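Local coordinates for hypothetical protein (Pectobacterium atrosepticum SCRI1043, PDB 2P7I) that probably transfers methyl groups from S-adenosylmethionine to an acceptor that is not known, at residues L47-F52 with T68-S73; S93-A98 with V120-R125; Y104-L109 with R136-C141; L113-D118 with F169-R174. All coordinates share one frame; numbering follows the deposited sequence.

Running from the N terminus, contact 1 (47-52 with 68-73) comes first and stands in series with the other three, closing the loop through helix 55-60 that pairs the two parallel strands 46-49 and 67-71. Contacts 2, 3 and 4 interlock, since the segments of each pair alternate along the chain. Contact 2 fastens the loop after strand 88-92 to helix 119-130; contact 3 pairs strand 104-110 with strand 135-142; contact 4 ties the loop before helix 119-130 to the end of helix 166-171. Strands 46-49 and 104-110 are sheet neighbours, so contacts 1 and 3 share one sheet. Phe-95 of contact 2 packs on Gly-50 of contact 1 and Ile-116 of contact 4.

Contact 1: L47-F52 with T68-S73; sequences LELGSF and TCVEAS
Glu-71 leans across to Phe-52 with its carboxylate beside the ring, the two planes 73° apart and Glu-71 OE2 3.9 Å from Phe-52 CD1 at the ring edge. CG of Glu-71 is anti to the backbone N, and a bend at chi2 (49°) swings the acid toward the backbone of 47-52. There Phe-52 N donates to Glu-71 OE1 at 2.8 Å, approaching from above the carboxylate plane, while Ser-73 N donates to OE2 of the same residue at 3.0 Å. Two amides therefore fix the rotation of this carboxylate. Just before it, Val-70 O accepts from Gly-50 N (2.8 Å) and also from Ser-51 N (3.2 Å), so the glycine turn is held at the strand end. On the Leu-47, Leu-49 and Val-70 face, the CD1 methyl of Leu-47 reaches Val-70 CG2 at 3.9 Å, and Leu-49 runs alongside Val-70. On the other face Glu-48 carries its extended chain past Cys-69 to a hydrogen bond with Thr-57. With the strands 14° from parallel and helix 55-60 linking them along the chain, this is the first beta-alpha-beta unit of a Rossmann-like methyltransferase fold; its glycine turn and the acid ending the second strand are placed as in relatives that bind S-adenosylmethionine.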
loop_
_atom_site.group_PDB
_atom_site.type_symbol
_atom_site.label_atom_id
_atom_site.label_comp_id
_atom_site.label_asym_id
_atom_site.label_seq_id
_atom_site.Cartn_x
_atom_site.Cartn_y
_atom_site.Cartn_z
ATOM N N LEU B 47 -8.623 7.031 32.048
ATOM C CA LEU B 47 -7.326 6.854 32.665
ATOM C C LEU B 47 -6.243 7.177 31.624
ATOM O O LEU B 47 -6.240 6.596 30.539
ATOM C CB LEU B 47 -7.163 5.413 33.167
ATOM C CG LEU B 47 -5.807 4.972 33.738
ATOM C CD1 LEU B 47 -5.402 5.663 35.042
ATOM C CD2 LEU B 47 -5.812 3.414 33.936
ATOM N N GLU B 48 -5.333 8.090 31.956
ATOM C CA GLU B 48 -4.205 8.453 31.086
ATOM C C GLU B 48 -2.911 7.928 31.695
ATOM O O GLU B 48 -2.445 8.417 32.737
ATOM C CB GLU B 48 -4.122 9.959 30.833
ATOM C CG GLU B 48 -2.941 10.333 29.935
ATOM C CD GLU B 48 -2.730 11.830 29.733
ATOM O OE1 GLU B 48 -3.230 12.661 30.522
ATOM O OE2 GLU B 48 -1.993 12.159 28.780
ATOM N N LEU B 49 -2.363 6.898 31.063
ATOM C CA LEU B 49 -1.141 6.264 31.523
ATOM C C LEU B 49 0.053 6.958 30.901
ATOM O O LEU B 49 0.177 7.012 29.684
ATOM C CB LEU B 49 -1.161 4.777 31.156
ATOM C CG LEU B 49 -2.214 3.972 31.922
ATOM C CD1 LEU B 49 -2.362 2.569 31.356
ATOM C CD2 LEU B 49 -1.832 3.960 33.406
ATOM N N GLY B 50 0.932 7.494 31.745
ATOM C CA GLY B 50 2.108 8.244 31.294
ATOM C C GLY B 50 1.764 9.662 30.918
ATOM O O GLY B 50 2.035 10.090 29.814
ATOM N N SER B 51 1.153 10.390 31.835
ATOM C CA SER B 51 0.580 11.713 31.526
ATOM C C SER B 51 1.640 12.813 31.453
ATOM O O SER B 51 1.376 13.945 30.999
ATOM C CB SER B 51 -0.478 12.062 32.561
ATOM O OG SER B 51 -0.022 11.726 33.862
ATOM N N PHE B 52 2.832 12.492 31.944
ATOM C CA PHE B 52 3.948 13.436 31.984
ATOM C C PHE B 52 3.535 14.839 32.471
ATOM O O PHE B 52 2.953 14.959 33.559
ATOM C CB PHE B 52 4.630 13.436 30.613
ATOM C CG PHE B 52 6.050 13.903 30.644
ATOM C CD1 PHE B 52 6.964 13.356 31.550
ATOM C CD2 PHE B 52 6.489 14.862 29.750
ATOM C CE1 PHE B 52 8.283 13.775 31.578
ATOM C CE2 PHE B 52 7.796 15.281 29.763
ATOM C CZ PHE B 52 8.699 14.732 30.684
ATOM N N THR B 68 -8.026 10.314 35.395
ATOM C CA THR B 68 -7.031 9.855 36.343
ATOM C C THR B 68 -5.735 9.744 35.556
ATOM O O THR B 68 -5.715 9.202 34.438
ATOM C CB THR B 68 -7.438 8.519 36.966
ATOM O OG1 THR B 68 -8.675 8.686 37.665
ATOM C CG2 THR B 68 -6.374 7.979 37.923
ATOM N N CYS B 69 -4.664 10.292 36.129
ATOM C CA CYS B 69 -3.380 10.417 35.452
ATOM C C CYS B 69 -2.312 9.733 36.260
ATOM O O CYS B 69 -2.085 10.116 37.409
ATOM C CB CYS B 69 -2.971 11.885 35.313
ATOM S SG CYS B 69 -3.945 12.908 34.203
ATOM N N VAL B 70 -1.638 8.763 35.645
ATOM C CA VAL B 70 -0.533 8.049 36.265
ATOM C C VAL B 70 0.752 8.477 35.585
ATOM O O VAL B 70 0.875 8.405 34.354
ATOM C CB VAL B 70 -0.686 6.513 36.168
ATOM C CG1 VAL B 70 0.472 5.810 36.858
ATOM C CG2 VAL B 70 -1.987 6.061 36.782
ATOM N N GLU B 71 1.703 8.920 36.400
ATOM C CA GLU B 71 2.986 9.423 35.923
ATOM C C GLU B 71 4.025 9.124 36.973
ATOM O O GLU B 71 3.776 9.320 38.163
ATOM C CB GLU B 71 2.902 10.928 35.676
ATOM C CG GLU B 71 4.215 11.612 35.325
ATOM C CD GLU B 71 5.002 10.919 34.228
ATOM O OE1 GLU B 71 4.408 10.489 33.211
ATOM O OE2 GLU B 71 6.235 10.819 34.379
ATOM N N ALA B 72 5.180 8.631 36.530
ATOM C CA ALA B 72 6.267 8.216 37.442
ATOM C C ALA B 72 7.118 9.401 37.953
ATOM O O ALA B 72 7.702 9.324 39.044
ATOM C CB ALA B 72 7.153 7.192 36.753
ATOM N N SER B 73 7.200 10.470 37.161
ATOM C CA SER B 73 8.043 11.625 37.490
ATOM C C SER B 73 7.329 12.647 38.359
ATOM O O SER B 73 6.340 13.255 37.935
ATOM C CB SER B 73 8.503 12.349 36.221
ATOM O OG SER B 73 8.999 13.644 36.553
#

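Contact 2: S93-A98 with V120-R125; sequences SRFEDA and VALLKR
A tight turn in the loop after strand 88-92 is clamped to helix 119-130 by Arg-125, whose guanidinium grips the carbonyls of Phe-95 and Ala-98. The evidence lies in the geometry at NH1. Arg-125 NH1 donates to Ala-98 O at 3.0 Å, meeting a lone pair in the carbonyl plane although the oxygen is tilted 24° from the guanidinium plane. A weak bond joins Arg-125 NH1 to Phe-95 O at 2.9 Å, with an N-H...O angle of 127°. Ala-98 O takes a further weak bond from NH2 of Arg-125 at 3.1 Å, so both terminal nitrogens close on one carbonyl. Bends at chi2 and chi3 carry the arginine chain out from the helix to these oxygens, and its NE is held by a salt bridge with Asp-129, one turn further along the helix. Phe-95 O already receives Ala-98 N at 3.3 Å inside the loop, and the arginine adds to that turn. Alongside the polar clamp, Leu-122 supplies the apolar part. The CD1 methyl of Leu-122 touches CB of Phe-95 at 3.6 Å and also bears on CG, while the CD2 methyl of Leu-122 lies 3.9 Å from CD2 of Phe-95 and near CE2. Around this junction Trp-130 packs on Ala-98 and Arg-125, Val-112 and Ile-116 adjoin Phe-95 and Leu-122, and strand 104-110 meets the helix through Leu-109.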
loop_
_atom_site.group_PDB
_atom_site.type_symbol
_atom_site.label_atom_id
_atom_site.label_comp_id
_atom_site.label_asym_id
_atom_site.label_seq_id
_atom_site.Cartn_x
_atom_site.Cartn_y
_atom_site.Cartn_z
ATOM N N SER B 93 3.246 7.205 40.387
ATOM C CA SER B 93 3.666 5.825 40.540
ATOM C C SER B 93 4.255 5.331 39.254
ATOM O O SER B 93 3.951 5.868 38.194
ATOM C CB SER B 93 2.461 4.946 40.884
ATOM O OG SER B 93 2.854 3.591 41.074
ATOM N N ARG B 94 5.080 4.291 39.348
ATOM C CA ARG B 94 5.422 3.489 38.188
ATOM C C ARG B 94 4.262 2.539 37.944
ATOM O O ARG B 94 3.545 2.159 38.873
ATOM C CB ARG B 94 6.694 2.690 38.424
ATOM C CG ARG B 94 7.890 3.554 38.779
ATOM C CD ARG B 94 9.116 2.696 38.917
ATOM N NE ARG B 94 9.298 1.899 37.709
ATOM C CZ ARG B 94 10.088 2.211 36.674
ATOM N NH1 ARG B 94 10.841 3.315 36.679
ATOM N NH2 ARG B 94 10.154 1.387 35.627
ATOM N N PHE B 95 4.075 2.137 36.697
ATOM C CA PHE B 95 2.896 1.380 36.348
ATOM C C PHE B 95 2.808 0.056 37.105
ATOM O O PHE B 95 1.728 -0.372 37.509
ATOM C CB PHE B 95 2.847 1.130 34.839
ATOM C CG PHE B 95 2.823 2.396 33.992
ATOM C CD1 PHE B 95 1.949 3.429 34.258
ATOM C CD2 PHE B 95 3.652 2.526 32.900
ATOM C CE1 PHE B 95 1.924 4.583 33.453
ATOM C CE2 PHE B 95 3.619 3.651 32.100
ATOM C CZ PHE B 95 2.762 4.684 32.380
ATOM N N GLU B 96 3.947 -0.591 37.309
ATOM C CA GLU B 96 3.952 -1.914 37.922
ATOM C C GLU B 96 3.531 -1.882 39.388
ATOM O O GLU B 96 3.048 -2.895 39.890
ATOM C CB GLU B 96 5.313 -2.593 37.768
ATOM C CG GLU B 96 6.487 -1.741 38.236
ATOM C CD GLU B 96 7.116 -0.902 37.122
ATOM O OE1 GLU B 96 6.389 -0.297 36.290
ATOM O OE2 GLU B 96 8.358 -0.849 37.082
ATOM N N ASP B 97 3.693 -0.733 40.049
ATOM C CA ASP B 97 3.323 -0.559 41.471
ATOM C C ASP B 97 1.970 0.107 41.683
ATOM O O ASP B 97 1.507 0.206 42.810
ATOM C CB ASP B 97 4.335 0.340 42.209
ATOM C CG ASP B 97 5.777 -0.061 41.980
ATOM O OD1 ASP B 97 6.080 -1.277 41.957
ATOM O OD2 ASP B 97 6.613 0.859 41.832
ATOM N N ALA B 98 1.365 0.611 40.621
ATOM C CA ALA B 98 0.195 1.458 40.729
ATOM C C ALA B 98 -1.015 0.676 41.230
ATOM O O ALA B 98 -1.364 -0.394 40.715
ATOM C CB ALA B 98 -0.109 2.120 39.379
ATOM N N VAL B 120 4.225 -6.420 27.286
ATOM C CA VAL B 120 3.113 -7.343 27.469
ATOM C C VAL B 120 2.603 -7.285 28.924
ATOM O O VAL B 120 1.393 -7.314 29.160
ATOM C CB VAL B 120 3.471 -8.792 27.048
ATOM C CG1 VAL B 120 2.293 -9.731 27.366
ATOM C CG2 VAL B 120 3.815 -8.808 25.558
ATOM N N ALA B 121 3.491 -7.128 29.894
ATOM C CA ALA B 121 3.069 -7.129 31.284
ATOM C C ALA B 121 2.222 -5.878 31.619
ATOM O O ALA B 121 1.302 -5.962 32.459
ATOM C CB ALA B 121 4.292 -7.276 32.254
ATOM N N LEU B 122 2.523 -4.742 30.983
ATOM C CA LEU B 122 1.744 -3.520 31.155
ATOM C C LEU B 122 0.383 -3.638 30.506
ATOM O O LEU B 122 -0.632 -3.304 31.122
ATOM C CB LEU B 122 2.508 -2.295 30.602
ATOM C CG LEU B 122 1.754 -0.940 30.595
ATOM C CD1 LEU B 122 1.273 -0.509 32.000
ATOM C CD2 LEU B 122 2.581 0.227 29.987
ATOM N N LEU B 123 0.346 -4.168 29.291
ATOM C CA LEU B 123 -0.908 -4.317 28.574
ATOM C C LEU B 123 -1.808 -5.322 29.312
ATOM O O LEU B 123 -3.027 -5.222 29.283
ATOM C CB LEU B 123 -0.648 -4.741 27.127
ATOM C CG LEU B 123 0.071 -3.712 26.259
ATOM C CD1 LEU B 123 0.444 -4.363 24.927
ATOM C CD2 LEU B 123 -0.772 -2.459 26.088
ATOM N N LYS B 124 -1.186 -6.291 29.971
ATOM C CA LYS B 124 -1.905 -7.303 30.743
ATOM C C LYS B 124 -2.547 -6.689 32.005
ATOM O O LYS B 124 -3.676 -7.007 32.344
ATOM C CB LYS B 124 -0.985 -8.483 31.064
ATOM C CG LYS B 124 -1.680 -9.608 31.777
ATOM C CD LYS B 124 -0.781 -10.817 32.127
ATOM C CE LYS B 124 -1.589 -11.952 32.703
ATOM N NZ LYS B 124 -0.669 -13.070 33.057
ATOM N N ARG B 125 -1.846 -5.796 32.691
ATOM C CA ARG B 125 -2.459 -5.067 33.793
ATOM C C ARG B 125 -3.645 -4.266 33.293
ATOM O O ARG B 125 -4.708 -4.220 33.920
ATOM C CB ARG B 125 -1.484 -4.097 34.429
ATOM C CG ARG B 125 -0.411 -4.703 35.264
ATOM C CD ARG B 125 -0.038 -3.760 36.417
ATOM N NE ARG B 125 -1.082 -3.785 37.436
ATOM C CZ ARG B 125 -1.047 -3.087 38.565
ATOM N NH1 ARG B 125 -0.022 -2.294 38.838
ATOM N NH2 ARG B 125 -2.053 -3.169 39.421
#

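Contact 3: Y104-L109 with R136-C141; sequences YDNIVL and RLFLVC
Phe-138 turns its ring edge to strand 104-110, and the carbonyl of Ile-107 is the first group it meets. CB of Phe-138 lies 3.6 Å from Ile-107 O. With chi1 at -62°, CG of Phe-138 stands beside the backbone N, and its CD1 comes within 3.4 Å of Ile-107 O, which sits in the ring plane. Further out CE1 of Phe-138 reaches Asn-106 OD1 at 3.6 Å, and CZ, at the tip, is still 3.9 Å from Asn-106 OD1. Amide and ring run alongside each other with their planes 33° apart, and ND2 of Asn-106 is anchored to the carbonyls of Arg-42 and Asn-45, which would hold the amide in this attitude. Ile-107 O is not left to the ring alone, because Phe-138 N donates to it at 2.7 Å with an N-H...O angle of 172°. It is one of five backbone bonds that make the parallel ladder. On the reverse face, the CD1 methyl of Leu-137 crosses to Ile-107 CG2 at 3.7 Å, while Leu-109 and Leu-139 lie side by side, CD2 to CD1 3.8 Å. In the sheet, strand 46-49 flanks 104-110 and the antiparallel strand 237-245 flanks 135-142. Helix 119-130 covers the Ile-107, Leu-109 and Leu-137 face, whereas Phe-37, at the end of helix 24-37, and Phe-41 meet the ring of Phe-138.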
loop_
_atom_site.group_PDB
_atom_site.type_symbol
_atom_site.label_atom_id
_atom_site.label_comp_id
_atom_site.label_asym_id
_atom_site.label_seq_id
_atom_site.Cartn_x
_atom_site.Cartn_y
_atom_site.Cartn_z
ATOM N N TYR B 104 -11.755 1.660 34.551
ATOM C CA TYR B 104 -11.892 2.812 33.667
ATOM C C TYR B 104 -12.520 2.464 32.319
ATOM O O TYR B 104 -12.238 1.402 31.707
ATOM C CB TYR B 104 -10.538 3.493 33.484
ATOM C CG TYR B 104 -9.968 3.886 34.823
ATOM C CD1 TYR B 104 -9.258 2.965 35.578
ATOM C CD2 TYR B 104 -10.215 5.143 35.379
ATOM C CE1 TYR B 104 -8.750 3.303 36.820
ATOM C CE2 TYR B 104 -9.721 5.486 36.639
ATOM C CZ TYR B 104 -8.982 4.546 37.348
ATOM O OH TYR B 104 -8.476 4.825 38.607
ATOM N N ASP B 105 -13.375 3.375 31.871
ATOM C CA ASP B 105 -14.129 3.191 30.634
ATOM C C ASP B 105 -13.283 3.446 29.393
ATOM O O ASP B 105 -13.532 2.870 28.344
ATOM C CB ASP B 105 -15.347 4.107 30.645
ATOM C CG ASP B 105 -16.254 3.811 31.816
ATOM O OD1 ASP B 105 -16.823 2.695 31.836
ATOM O OD2 ASP B 105 -16.365 4.679 32.711
ATOM N N ASN B 106 -12.290 4.315 29.545
ATOM C CA ASN B 106 -11.365 4.708 28.489
ATOM C C ASN B 106 -9.966 4.723 29.092
ATOM O O ASN B 106 -9.749 5.327 30.150
ATOM C CB ASN B 106 -11.683 6.130 27.969
ATOM C CG ASN B 106 -13.097 6.258 27.406
ATOM O OD1 ASN B 106 -13.332 6.021 26.211
ATOM N ND2 ASN B 106 -14.041 6.655 28.265
ATOM N N ILE B 107 -9.012 4.064 28.433
ATOM C CA ILE B 107 -7.606 4.105 28.881
ATOM C C ILE B 107 -6.750 4.585 27.745
ATOM O O ILE B 107 -6.879 4.076 26.627
ATOM C CB ILE B 107 -7.124 2.734 29.425
ATOM C CG1 ILE B 107 -8.012 2.337 30.622
ATOM C CG2 ILE B 107 -5.626 2.826 29.819
ATOM C CD1 ILE B 107 -7.683 0.965 31.254
ATOM N N VAL B 108 -5.926 5.598 27.996
ATOM C CA VAL B 108 -5.097 6.173 26.949
ATOM C C VAL B 108 -3.651 5.799 27.212
ATOM O O VAL B 108 -3.137 6.050 28.301
ATOM C CB VAL B 108 -5.254 7.718 26.852
ATOM C CG1 VAL B 108 -4.155 8.317 25.936
ATOM C CG2 VAL B 108 -6.654 8.086 26.354
ATOM N N LEU B 109 -3.026 5.136 26.219
ATOM C CA LEU B 109 -1.585 4.829 26.273
ATOM C C LEU B 109 -0.924 5.233 24.957
ATOM O O LEU B 109 -0.835 4.443 24.000
ATOM C CB LEU B 109 -1.344 3.350 26.614
ATOM C CG LEU B 109 0.058 2.918 27.023
ATOM C CD1 LEU B 109 0.525 3.439 28.422
ATOM C CD2 LEU B 109 0.181 1.367 26.921
ATOM N N ARG B 136 -12.435 0.695 26.786
ATOM C CA ARG B 136 -11.576 0.700 25.622
ATOM C C ARG B 136 -10.191 1.272 25.939
ATOM O O ARG B 136 -10.077 2.288 26.593
ATOM C CB ARG B 136 -12.248 1.492 24.496
ATOM C CG ARG B 136 -13.442 0.726 23.915
ATOM C CD ARG B 136 -14.199 1.524 22.892
ATOM N NE ARG B 136 -15.413 0.811 22.500
ATOM C CZ ARG B 136 -16.315 1.284 21.662
ATOM N NH1 ARG B 136 -16.148 2.466 21.119
ATOM N NH2 ARG B 136 -17.400 0.574 21.389
ATOM N N LEU B 137 -9.167 0.604 25.393
ATOM C CA LEU B 137 -7.812 1.047 25.407
ATOM C C LEU B 137 -7.494 1.677 24.071
ATOM O O LEU B 137 -7.826 1.095 22.994
ATOM C CB LEU B 137 -6.859 -0.134 25.678
ATOM C CG LEU B 137 -5.361 0.179 25.489
ATOM C CD1 LEU B 137 -4.794 1.224 26.554
ATOM C CD2 LEU B 137 -4.557 -1.115 25.432
ATOM N N PHE B 138 -6.921 2.885 24.175
ATOM C CA PHE B 138 -6.425 3.662 23.051
ATOM C C PHE B 138 -4.922 3.576 23.042
ATOM O O PHE B 138 -4.220 4.355 23.723
ATOM C CB PHE B 138 -6.901 5.089 23.162
ATOM C CG PHE B 138 -8.389 5.210 23.117
ATOM C CD1 PHE B 138 -9.155 4.904 24.241
ATOM C CD2 PHE B 138 -9.028 5.636 21.953
ATOM C CE1 PHE B 138 -10.542 4.967 24.198
ATOM C CE2 PHE B 138 -10.405 5.737 21.896
ATOM C CZ PHE B 138 -11.177 5.382 23.013
ATOM N N LEU B 139 -4.430 2.655 22.229
ATOM C CA LEU B 139 -3.022 2.292 22.182
ATOM C C LEU B 139 -2.334 2.870 20.953
ATOM O O LEU B 139 -2.615 2.481 19.848
ATOM C CB LEU B 139 -2.858 0.748 22.178
ATOM C CG LEU B 139 -1.441 0.195 22.085
ATOM C CD1 LEU B 139 -0.585 0.669 23.293
ATOM C CD2 LEU B 139 -1.491 -1.355 22.063
ATOM N N VAL B 140 -1.428 3.813 21.169
ATOM C CA VAL B 140 -0.807 4.523 20.025
ATOM C C VAL B 140 0.696 4.541 20.217
ATOM O O VAL B 140 1.159 4.901 21.252
ATOM C CB VAL B 140 -1.351 5.958 19.830
ATOM C CG1 VAL B 140 -0.664 6.648 18.658
ATOM C CG2 VAL B 140 -2.865 5.950 19.610
ATOM N N CYS B 141 1.442 4.173 19.168
ATOM C CA CYS B 141 2.889 4.224 19.183
ATOM C C CYS B 141 3.432 4.805 17.877
ATOM O O CYS B 141 2.778 4.710 16.824
ATOM C CB CYS B 141 3.437 2.807 19.314
ATOM S SG CYS B 141 3.127 2.029 20.915
#

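Contact 4: L113-D118 with F169-R174; sequences LEHIDD and FAHGHR
Glu-114 O receives Arg-174 N in the shortest bond of the contact, 2.6 Å and almost straight, with an N-H...O angle of 171°. This backbone link sets the two segments against each other, and the side chains pack around it. His-173 presents its ring edge to the face of His-115, a T-shaped pair with planes 81° apart and CD2 of His-173 3.7 Å from CE1 of His-115. Over a face of the His-173 ring lies Glu-114, whose CG sits above the ring centre in a CH-pi contact, 4.0 Å from the centroid. That position follows from chi1 of 65°, which places CG between the backbone N and the carbonyl carbon. Water 1 bridges the polar ends of this pair, giving a hydrogen to Glu-114 OE2 at 2.7 Å and bonding to His-173 NE2. His-171 completes a cluster of three imidazoles, and its carbonyl takes a weak bond from His-115 NE2. A second water spans the two segments, donating to His-115 O at 2.8 Å and to Gly-172 O at 2.7 Å. Arg-174 folds back over the Phe-169 ring, its NH1 bonded to Phe-169 O and His-173 O, while Asp-117 OD1 pairs with NE of Arg-174 only at a long 3.8 Å. Gly-172, at positive phi, ends helix 166-171 in a Schellman motif. The histidine cluster thus joins the C-terminal end of that helix to the loop following the fourth strand of the Rossmann-like sheet, a loop that commonly borders the active site in related methyltransferases.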
loop_
_atom_site.group_PDB
_atom_site.type_symbol
_atom_site.label_atom_id
_atom_site.label_comp_id
_atom_site.label_asym_id
_atom_site.label_seq_id
_atom_site.Cartn_x
_atom_site.Cartn_y
_atom_site.Cartn_z
ATOM N N LEU B 113 4.230 2.869 25.347
ATOM C CA LEU B 113 4.558 1.411 25.347
ATOM C C LEU B 113 5.987 1.087 24.862
ATOM O O LEU B 113 6.636 0.144 25.355
ATOM C CB LEU B 113 3.526 0.592 24.566
ATOM C CG LEU B 113 3.645 -0.916 24.751
ATOM C CD1 LEU B 113 3.252 -1.324 26.173
ATOM C CD2 LEU B 113 2.836 -1.645 23.637
ATOM N N GLU B 114 6.510 1.937 23.971
ATOM C CA GLU B 114 7.844 1.777 23.370
ATOM C C GLU B 114 8.971 2.064 24.353
ATOM O O GLU B 114 10.126 1.723 24.116
ATOM C CB GLU B 114 7.942 2.643 22.084
ATOM C CG GLU B 114 7.862 4.153 22.252
ATOM C CD GLU B 114 6.442 4.722 22.318
ATOM O OE1 GLU B 114 5.439 3.962 22.510
ATOM O OE2 GLU B 114 6.352 5.953 22.126
ATOM N N HIS B 115 8.610 2.692 25.461
ATOM C CA HIS B 115 9.529 2.984 26.549
ATOM C C HIS B 115 9.570 1.890 27.623
ATOM O O HIS B 115 10.376 1.973 28.549
ATOM C CB HIS B 115 9.111 4.264 27.242
ATOM C CG HIS B 115 9.392 5.515 26.471
ATOM N ND1 HIS B 115 8.514 6.052 25.557
ATOM C CD2 HIS B 115 10.422 6.384 26.551
ATOM C CE1 HIS B 115 9.018 7.177 25.067
ATOM N NE2 HIS B 115 10.175 7.401 25.659
ATOM N N ILE B 116 8.733 0.870 27.514
ATOM C CA ILE B 116 8.578 -0.136 28.579
ATOM C C ILE B 116 9.418 -1.387 28.324
ATOM O O ILE B 116 9.320 -2.002 27.246
ATOM C CB ILE B 116 7.064 -0.515 28.703
ATOM C CG1 ILE B 116 6.243 0.745 28.976
ATOM C CG2 ILE B 116 6.801 -1.561 29.847
ATOM C CD1 ILE B 116 6.620 1.378 30.287
ATOM N N ASP B 117 10.191 -1.807 29.310
ATOM C CA ASP B 117 10.974 -3.044 29.179
ATOM C C ASP B 117 10.134 -4.307 28.971
ATOM O O ASP B 117 10.522 -5.156 28.178
ATOM C CB ASP B 117 11.888 -3.231 30.371
ATOM C CG ASP B 117 12.965 -2.159 30.466
ATOM O OD1 ASP B 117 13.446 -1.649 29.428
ATOM O OD2 ASP B 117 13.351 -1.859 31.608
ATOM N N ASP B 118 9.003 -4.431 29.675
ATOM C CA ASP B 118 8.084 -5.563 29.535
ATOM C C ASP B 118 6.697 -5.066 29.119
ATOM O O ASP B 118 5.799 -4.928 29.937
ATOM C CB ASP B 118 8.016 -6.322 30.860
ATOM C CG ASP B 118 7.325 -7.665 30.745
ATOM O OD1 ASP B 118 6.664 -7.948 29.722
ATOM O OD2 ASP B 118 7.433 -8.441 31.719
ATOM N N PHE B 169 17.130 5.371 21.628
ATOM C CA PHE B 169 17.396 4.600 22.825
ATOM C C PHE B 169 17.675 5.515 24.021
ATOM O O PHE B 169 17.237 5.242 25.158
ATOM C CB PHE B 169 18.562 3.671 22.615
ATOM C CG PHE B 169 18.805 2.774 23.779
ATOM C CD1 PHE B 169 19.573 3.194 24.828
ATOM C CD2 PHE B 169 18.255 1.506 23.819
ATOM C CE1 PHE B 169 19.805 2.366 25.905
ATOM C CE2 PHE B 169 18.476 0.668 24.889
ATOM C CZ PHE B 169 19.253 1.098 25.935
ATOM N N ALA B 170 18.380 6.602 23.745
ATOM C CA ALA B 170 18.745 7.579 24.768
ATOM C C ALA B 170 17.502 8.203 25.353
ATOM O O ALA B 170 17.436 8.495 26.529
ATOM C CB ALA B 170 19.649 8.687 24.161
ATOM N N HIS B 171 16.500 8.416 24.516
ATOM C CA HIS B 171 15.248 9.018 24.942
ATOM C C HIS B 171 14.345 8.014 25.679
ATOM O O HIS B 171 13.306 8.404 26.211
ATOM C CB HIS B 171 14.574 9.585 23.702
ATOM C CG HIS B 171 13.217 10.163 23.935
ATOM N ND1 HIS B 171 13.022 11.406 24.498
ATOM C CD2 HIS B 171 11.986 9.696 23.615
ATOM C CE1 HIS B 171 11.727 11.666 24.546
ATOM N NE2 HIS B 171 11.075 10.644 24.016
ATOM N N GLY B 172 14.737 6.734 25.674
ATOM C CA GLY B 172 14.079 5.676 26.443
ATOM C C GLY B 172 13.362 4.622 25.619
ATOM O O GLY B 172 12.767 3.710 26.167
ATOM N N HIS B 173 13.411 4.726 24.301
ATOM C CA HIS B 173 12.778 3.709 23.463
ATOM C C HIS B 173 13.447 2.358 23.608
ATOM O O HIS B 173 14.662 2.263 23.557
ATOM C CB HIS B 173 12.898 4.137 22.011
ATOM C CG HIS B 173 11.984 5.252 21.657
ATOM N ND1 HIS B 173 11.588 5.509 20.371
ATOM C CD2 HIS B 173 11.383 6.185 22.432
ATOM C CE1 HIS B 173 10.786 6.558 20.360
ATOM N NE2 HIS B 173 10.651 6.989 21.600
ATOM N N ARG B 174 12.654 1.297 23.718
ATOM C CA ARG B 174 13.180 -0.066 23.754
ATOM C C ARG B 174 12.700 -0.873 22.544
ATOM O O ARG B 174 13.100 -2.020 22.374
ATOM C CB ARG B 174 12.795 -0.748 25.061
ATOM C CG ARG B 174 13.399 -0.066 26.324
ATOM C CD ARG B 174 14.920 -0.121 26.266
ATOM N NE ARG B 174 15.624 0.651 27.309
ATOM C CZ ARG B 174 16.108 1.890 27.170
ATOM N NH1 ARG B 174 15.977 2.594 26.039
ATOM N NH2 ARG B 174 16.740 2.443 28.203
HETATM O O HOH W 1 8.200 7.870 22.121
HETATM O O HOH W 2 12.861 3.242 28.799
#